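Local coordinates for putative LacI-family transcriptional regulator (Bacteroides fragilis, PDB 3GBV), which probably regulates transcription as a LacI-family protein, with a periplasmic-binding-protein-like domain of the kind that senses small effector molecules, at residues Y50-F58 with F75-F86. Numbering follows the deposited sequence.
Sequences YDPYDYNSF and FAPTVPQYTKGF. With EDO (1,2-ethanediol), chain C.
The ring of Tyr82 lies across the start of helix 55-66, with Tyr55 CB over the centre of one face, 3.7 Å from the centroid and only 10° off the ring normal, a CH-pi contact. Val79 CG1, from its own segment, covers the opposite face. The Tyr55 ring then turns its edge toward the face of the Tyr82 ring, in a T-shaped pair with planes at 74°. Asp54 is the N-cap of that helix, its OD1 accepting from Ser57 N. One turn into the helix, Phe58 has CG anti to its backbone N (chi1 174°), which carries the ring inward between the segments; its CE2 edge comes to 3.3 Å from Tyr82 O, and its CZ reaches Phe75 CZ. Nearby, the Tyr50 hydroxyl is gripped twice: it donates to Ala76 O at 2.6 Å, in the carbonyl plane, and accepts from Thr78 OG1 at 2.8 Å. Tyr50 ends strand 43-50, and Ala76 and Thr78 follow the end of strand 72-75; the two parallel strands flank strand 9-16 in the Rossmann-like sheet of one lobe of a periplasmic-binding-protein fold, and such strand ends face the interlobe cleft where relatives bind effector. Tyr53, stacked on His145, runs toward the other lobe; its side chain crosses that of Thr78 at about a right angle, OH 3.6 Å from Thr78 CG2, and CG2 also meets Pro52 CB. Between the two loops sits a 1,2-ethanediol, probably from the crystallisation liquor, with its C2 over the centre of one Phe58 face. Its O2 bridges the segments, donating to Pro52 O and accepting from Val79 N. The diol O1 accepts from Thr78 N and makes a weak bond to Val79 O.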
ATOM      1  N   TYR A  50     -16.924 -24.065   5.854  1.00 36.35           N
ATOM      2  CA  TYR A  50     -16.612 -25.280   6.580  1.00 37.73           C
ATOM      3  C   TYR A  50     -16.179 -25.023   8.010  1.00 39.30           C
ATOM      4  O   TYR A  50     -15.684 -23.941   8.336  1.00 39.78           O
ATOM      5  CB  TYR A  50     -15.504 -26.036   5.847  1.00 34.89           C
ATOM      6  CG  TYR A  50     -14.145 -25.372   5.912  1.00 33.07           C
ATOM      7  CD1 TYR A  50     -13.312 -25.552   7.018  1.00 32.67           C
ATOM      8  CD2 TYR A  50     -13.664 -24.608   4.844  1.00 33.57           C
ATOM      9  CE1 TYR A  50     -12.028 -25.001   7.055  1.00 30.19           C
ATOM     10  CE2 TYR A  50     -12.382 -24.048   4.872  1.00 30.73           C
ATOM     11  CZ  TYR A  50     -11.566 -24.253   5.980  1.00 30.83           C
ATOM     12  OH  TYR A  50     -10.278 -23.747   5.996  1.00 29.03           O
ATOM     13  N   ASP A  51     -16.370 -26.026   8.865  1.00 40.04           N
ATOM     14  CA  ASP A  51     -15.952 -25.924  10.252  1.00 41.81           C
ATOM     15  C   ASP A  51     -14.475 -26.271  10.161  1.00 40.16           C
ATOM     16  O   ASP A  51     -14.120 -27.375   9.760  1.00 41.00           O
ATOM     17  CB  ASP A  51     -16.678 -26.953  11.121  1.00 44.96           C
ATOM     18  CG  ASP A  51     -16.469 -26.707  12.605  1.00 48.13           C
ATOM     19  OD1 ASP A  51     -15.383 -26.199  12.976  1.00 47.96           O
ATOM     20  OD2 ASP A  51     -17.385 -27.028  13.397  1.00 49.73           O
ATOM     21  N   PRO A  52     -13.595 -25.334  10.524  1.00 39.76           N
ATOM     22  CA  PRO A  52     -12.154 -25.584  10.448  1.00 40.60           C
ATOM     23  C   PRO A  52     -11.563 -26.500  11.512  1.00 40.38           C
ATOM     24  O   PRO A  52     -10.470 -27.036  11.333  1.00 39.94           O
ATOM     25  CB  PRO A  52     -11.545 -24.179  10.543  1.00 40.33           C
ATOM     26  CG  PRO A  52     -12.714 -23.233  10.313  1.00 40.38           C
ATOM     27  CD  PRO A  52     -13.857 -23.953  10.952  1.00 40.17           C
ATOM     28  N   TYR A  53     -12.273 -26.691  12.617  1.00 40.34           N
ATOM     29  CA  TYR A  53     -11.719 -27.502  13.688  1.00 41.14           C
ATOM     30  C   TYR A  53     -12.433 -28.808  13.972  1.00 41.62           C
ATOM     31  O   TYR A  53     -12.071 -29.536  14.898  1.00 41.12           O
ATOM     32  CB  TYR A  53     -11.608 -26.639  14.947  1.00 41.29           C
ATOM     33  CG  TYR A  53     -10.971 -25.294  14.645  1.00 40.58           C
ATOM     34  CD1 TYR A  53     -11.755 -24.184  14.325  1.00 41.58           C
ATOM     35  CD2 TYR A  53      -9.584 -25.158  14.584  1.00 40.32           C
ATOM     36  CE1 TYR A  53     -11.170 -22.973  13.948  1.00 42.87           C
ATOM     37  CE2 TYR A  53      -8.992 -23.955  14.209  1.00 40.61           C
ATOM     38  CZ  TYR A  53      -9.787 -22.870  13.892  1.00 41.80           C
ATOM     39  OH  TYR A  53      -9.198 -21.690  13.516  1.00 44.06           O
ATOM     40  N   ASP A  54     -13.435 -29.109  13.157  1.00 41.86           N
ATOM     41  CA  ASP A  54     -14.191 -30.341  13.297  1.00 41.97           C
ATOM     42  C   ASP A  54     -13.846 -31.205  12.085  1.00 41.99           C
ATOM     43  O   ASP A  54     -14.428 -31.037  11.012  1.00 41.01           O
ATOM     44  CB  ASP A  54     -15.686 -30.036  13.311  1.00 42.40           C
ATOM     45  CG  ASP A  54     -16.530 -31.264  13.580  1.00 42.31           C
ATOM     46  OD1 ASP A  54     -16.296 -32.311  12.935  1.00 44.80           O
ATOM     47  OD2 ASP A  54     -17.434 -31.182  14.435  1.00 43.18           O
ATOM     48  N   TYR A  55     -12.894 -32.115  12.260  1.00 41.96           N
ATOM     49  CA  TYR A  55     -12.448 -32.992  11.180  1.00 42.28           C
ATOM     50  C   TYR A  55     -13.589 -33.675  10.456  1.00 43.06           C
ATOM     51  O   TYR A  55     -13.718 -33.565   9.236  1.00 43.93           O
ATOM     52  CB  TYR A  55     -11.498 -34.063  11.718  1.00 40.36           C
ATOM     53  CG  TYR A  55     -11.251 -35.206  10.754  1.00 38.50           C
ATOM     54  CD1 TYR A  55     -10.321 -35.094   9.721  1.00 36.91           C
ATOM     55  CD2 TYR A  55     -11.959 -36.401  10.876  1.00 38.24           C
ATOM     56  CE1 TYR A  55     -10.098 -36.157   8.836  1.00 37.35           C
ATOM     57  CE2 TYR A  55     -11.747 -37.464  10.000  1.00 37.81           C
ATOM     58  CZ  TYR A  55     -10.817 -37.338   8.985  1.00 37.70           C
ATOM     59  OH  TYR A  55     -10.607 -38.409   8.150  1.00 37.67           O
ATOM     60  N   ASN A  56     -14.400 -34.406  11.210  1.00 43.47           N
ATOM     61  CA  ASN A  56     -15.521 -35.124  10.630  1.00 43.74           C
ATOM     62  C   ASN A  56     -16.436 -34.182   9.854  1.00 43.11           C
ATOM     63  O   ASN A  56     -16.964 -34.549   8.805  1.00 41.58           O
ATOM     64  CB  ASN A  56     -16.292 -35.848  11.731  1.00 44.35           C
ATOM     65  CG  ASN A  56     -15.425 -36.839  12.487  1.00 45.48           C
ATOM     66  OD1 ASN A  56     -15.051 -37.892  11.961  1.00 46.79           O
ATOM     67  ND2 ASN A  56     -15.090 -36.500  13.727  1.00 46.37           N
ATOM     68  N   SER A  57     -16.609 -32.965  10.364  1.00 41.73           N
ATOM     69  CA  SER A  57     -17.457 -31.985   9.693  1.00 41.35           C
ATOM     70  C   SER A  57     -16.803 -31.527   8.399  1.00 41.30           C
ATOM     71  O   SER A  57     -17.444 -31.521   7.342  1.00 40.74           O
ATOM     72  CB  SER A  57     -17.705 -30.771  10.592  1.00 41.03           C
ATOM     73  OG  SER A  57     -18.511 -29.811   9.931  1.00 38.73           O
ATOM     74  N   PHE A  58     -15.528 -31.143   8.489  1.00 40.09           N
ATOM     75  CA  PHE A  58     -14.784 -30.682   7.322  1.00 39.55           C
ATOM     76  C   PHE A  58     -14.792 -31.729   6.212  1.00 38.97           C
ATOM     77  O   PHE A  58     -14.949 -31.397   5.039  1.00 37.01           O
ATOM     78  CB  PHE A  58     -13.333 -30.352   7.683  1.00 38.43           C
ATOM     79  CG  PHE A  58     -12.485 -30.018   6.486  1.00 38.41           C
ATOM     80  CD1 PHE A  58     -12.727 -28.866   5.747  1.00 36.37           C
ATOM     81  CD2 PHE A  58     -11.508 -30.905   6.037  1.00 37.66           C
ATOM     82  CE1 PHE A  58     -12.011 -28.603   4.578  1.00 35.90           C
ATOM     83  CE2 PHE A  58     -10.788 -30.649   4.868  1.00 36.27           C
ATOM     84  CZ  PHE A  58     -11.043 -29.500   4.135  1.00 35.71           C
ATOM     85  N   PHE A  75      -9.384 -22.727  -2.425  1.00 30.62           N
ATOM     86  CA  PHE A  75      -9.571 -23.165  -1.055  1.00 29.29           C
ATOM     87  C   PHE A  75      -8.621 -22.493  -0.078  1.00 28.23           C
ATOM     88  O   PHE A  75      -7.424 -22.401  -0.330  1.00 25.93           O
ATOM     89  CB  PHE A  75      -9.403 -24.692  -1.035  1.00 31.15           C
ATOM     90  CG  PHE A  75      -9.209 -25.292   0.334  1.00 33.53           C
ATOM     91  CD1 PHE A  75     -10.102 -25.030   1.375  1.00 33.88           C
ATOM     92  CD2 PHE A  75      -8.148 -26.166   0.565  1.00 35.04           C
ATOM     93  CE1 PHE A  75      -9.938 -25.638   2.629  1.00 35.06           C
ATOM     94  CE2 PHE A  75      -7.977 -26.778   1.807  1.00 35.22           C
ATOM     95  CZ  PHE A  75      -8.875 -26.514   2.844  1.00 33.55           C
ATOM     96  N   ALA A  76      -9.174 -22.011   1.029  1.00 28.13           N
ATOM     97  CA  ALA A  76      -8.392 -21.360   2.074  1.00 28.50           C
ATOM     98  C   ALA A  76      -8.221 -22.364   3.206  1.00 30.39           C
ATOM     99  O   ALA A  76      -9.168 -22.644   3.936  1.00 31.25           O
ATOM    100  CB  ALA A  76      -9.116 -20.132   2.582  1.00 28.79           C
ATOM    101  N   PRO A  77      -7.012 -22.921   3.362  1.00 30.76           N
ATOM    102  CA  PRO A  77      -6.694 -23.909   4.408  1.00 32.31           C
ATOM    103  C   PRO A  77      -6.540 -23.308   5.807  1.00 32.54           C
ATOM    104  O   PRO A  77      -5.994 -22.223   5.964  1.00 34.03           O
ATOM    105  CB  PRO A  77      -5.369 -24.519   3.935  1.00 30.34           C
ATOM    106  CG  PRO A  77      -5.245 -24.093   2.483  1.00 30.40           C
ATOM    107  CD  PRO A  77      -5.871 -22.740   2.454  1.00 29.57           C
ATOM    108  N   THR A  78      -7.018 -24.019   6.817  1.00 33.78           N
ATOM    109  CA  THR A  78      -6.882 -23.559   8.194  1.00 34.67           C
ATOM    110  C   THR A  78      -6.016 -24.608   8.897  1.00 35.61           C
ATOM    111  O   THR A  78      -4.851 -24.347   9.209  1.00 34.57           O
ATOM    112  CB  THR A  78      -8.264 -23.431   8.893  1.00 35.80           C
ATOM    113  OG1 THR A  78      -9.071 -22.473   8.193  1.00 31.44           O
ATOM    114  CG2 THR A  78      -8.097 -22.969  10.332  1.00 35.15           C
ATOM    115  N   VAL A  79      -6.587 -25.789   9.131  1.00 34.65           N
ATOM    116  CA  VAL A  79      -5.871 -26.898   9.759  1.00 35.54           C
ATOM    117  C   VAL A  79      -5.448 -27.817   8.611  1.00 37.35           C
ATOM    118  O   VAL A  79      -6.236 -28.634   8.135  1.00 37.45           O
ATOM    119  CB  VAL A  79      -6.788 -27.698  10.735  1.00 35.08           C
ATOM    120  CG1 VAL A  79      -6.076 -28.946  11.218  1.00 31.98           C
ATOM    121  CG2 VAL A  79      -7.186 -26.825  11.925  1.00 34.97           C
ATOM    122  N   PRO A  80      -4.199 -27.694   8.150  1.00 39.12           N
ATOM    123  CA  PRO A  80      -3.744 -28.545   7.044  1.00 39.70           C
ATOM    124  C   PRO A  80      -3.809 -30.061   7.258  1.00 39.76           C
ATOM    125  O   PRO A  80      -4.025 -30.809   6.304  1.00 39.61           O
ATOM    126  CB  PRO A  80      -2.319 -28.040   6.782  1.00 39.85           C
ATOM    127  CG  PRO A  80      -1.872 -27.563   8.127  1.00 39.36           C
ATOM    128  CD  PRO A  80      -3.102 -26.843   8.649  1.00 40.11           C
ATOM    129  N   GLN A  81      -3.646 -30.521   8.494  1.00 40.30           N
ATOM    130  CA  GLN A  81      -3.674 -31.957   8.749  1.00 40.55           C
ATOM    131  C   GLN A  81      -5.028 -32.634   8.536  1.00 39.75           C
ATOM    132  O   GLN A  81      -5.153 -33.845   8.700  1.00 39.15           O
ATOM    133  CB  GLN A  81      -3.157 -32.269  10.158  1.00 43.42           C
ATOM    134  CG  GLN A  81      -3.737 -31.400  11.253  1.00 46.82           C
ATOM    135  CD  GLN A  81      -2.858 -30.205  11.569  1.00 49.09           C
ATOM    136  OE1 GLN A  81      -2.458 -29.453  10.678  1.00 47.64           O
ATOM    137  NE2 GLN A  81      -2.558 -30.019  12.853  1.00 51.93           N
ATOM    138  N   TYR A  82      -6.041 -31.858   8.174  1.00 38.50           N
ATOM    139  CA  TYR A  82      -7.360 -32.423   7.911  1.00 36.35           C
ATOM    140  C   TYR A  82      -7.605 -32.440   6.405  1.00 33.86           C
ATOM    141  O   TYR A  82      -8.660 -32.884   5.964  1.00 32.40           O
ATOM    142  CB  TYR A  82      -8.466 -31.569   8.549  1.00 36.75           C
ATOM    143  CG  TYR A  82      -8.582 -31.618  10.056  1.00 37.87           C
ATOM    144  CD1 TYR A  82      -7.783 -32.468  10.823  1.00 38.22           C
ATOM    145  CD2 TYR A  82      -9.499 -30.801  10.720  1.00 38.34           C
ATOM    146  CE1 TYR A  82      -7.893 -32.498  12.220  1.00 38.86           C
ATOM    147  CE2 TYR A  82      -9.617 -30.823  12.108  1.00 38.24           C
ATOM    148  CZ  TYR A  82      -8.812 -31.672  12.851  1.00 38.99           C
ATOM    149  OH  TYR A  82      -8.927 -31.690  14.223  1.00 40.93           O
ATOM    150  N   THR A  83      -6.631 -31.984   5.620  1.00 32.09           N
ATOM    151  CA  THR A  83      -6.818 -31.866   4.167  1.00 31.99           C
ATOM    152  C   THR A  83      -6.258 -32.878   3.169  1.00 31.51           C
ATOM    153  O   THR A  83      -6.713 -32.912   2.029  1.00 31.68           O
ATOM    154  CB  THR A  83      -6.336 -30.485   3.679  1.00 32.68           C
ATOM    155  OG1 THR A  83      -4.903 -30.453   3.668  1.00 33.32           O
ATOM    156  CG2 THR A  83      -6.850 -29.390   4.596  1.00 31.26           C
ATOM    157  N   LYS A  84      -5.273 -33.680   3.557  1.00 31.65           N
ATOM    158  CA  LYS A  84      -4.696 -34.642   2.617  1.00 31.87           C
ATOM    159  C   LYS A  84      -5.760 -35.398   1.810  1.00 32.52           C
ATOM    160  O   LYS A  84      -5.640 -35.555   0.593  1.00 31.63           O
ATOM    161  CB  LYS A  84      -3.809 -35.640   3.359  1.00 31.92           C
ATOM    162  CG  LYS A  84      -2.979 -36.502   2.439  1.00 32.62           C
ATOM    163  CD  LYS A  84      -2.035 -37.395   3.217  1.00 32.82           C
ATOM    164  CE  LYS A  84      -1.043 -38.051   2.273  1.00 35.53           C
ATOM    165  NZ  LYS A  84      -1.749 -38.705   1.132  1.00 35.86           N
ATOM    166  N   GLY A  85      -6.809 -35.853   2.483  1.00 31.94           N
ATOM    167  CA  GLY A  85      -7.848 -36.577   1.782  1.00 32.58           C
ATOM    168  C   GLY A  85      -8.502 -35.739   0.697  1.00 33.16           C
ATOM    169  O   GLY A  85      -8.766 -36.229  -0.409  1.00 31.34           O
ATOM    170  N   PHE A  86      -8.751 -34.470   1.007  1.00 32.38           N
ATOM    171  CA  PHE A  86      -9.399 -33.565   0.065  1.00 33.61           C
ATOM    172  C   PHE A  86      -8.554 -33.340  -1.187  1.00 33.02           C
ATOM    173  O   PHE A  86      -9.008 -33.591  -2.302  1.00 31.30           O
ATOM    174  CB  PHE A  86      -9.712 -32.229   0.756  1.00 34.11           C
ATOM    175  CG  PHE A  86     -10.552 -31.294  -0.070  1.00 35.76           C
ATOM    176  CD1 PHE A  86     -11.711 -31.741  -0.698  1.00 37.80           C
ATOM    177  CD2 PHE A  86     -10.181 -29.961  -0.222  1.00 35.55           C
ATOM    178  CE1 PHE A  86     -12.488 -30.866  -1.468  1.00 38.58           C
ATOM    179  CE2 PHE A  86     -10.945 -29.085  -0.982  1.00 35.23           C
ATOM    180  CZ  PHE A  86     -12.098 -29.532  -1.607  1.00 36.19           C
TER
HETATM  181  C1  EDO C 362      -9.054 -27.108   6.379  1.00 32.04           C
HETATM  182  O1  EDO C 362      -7.647 -26.865   6.460  1.00 31.06           O
HETATM  183  C2  EDO C 362      -9.559 -27.667   7.713  1.00 33.56           C
HETATM  184  O2  EDO C 362      -9.274 -26.738   8.769  1.00 30.90           O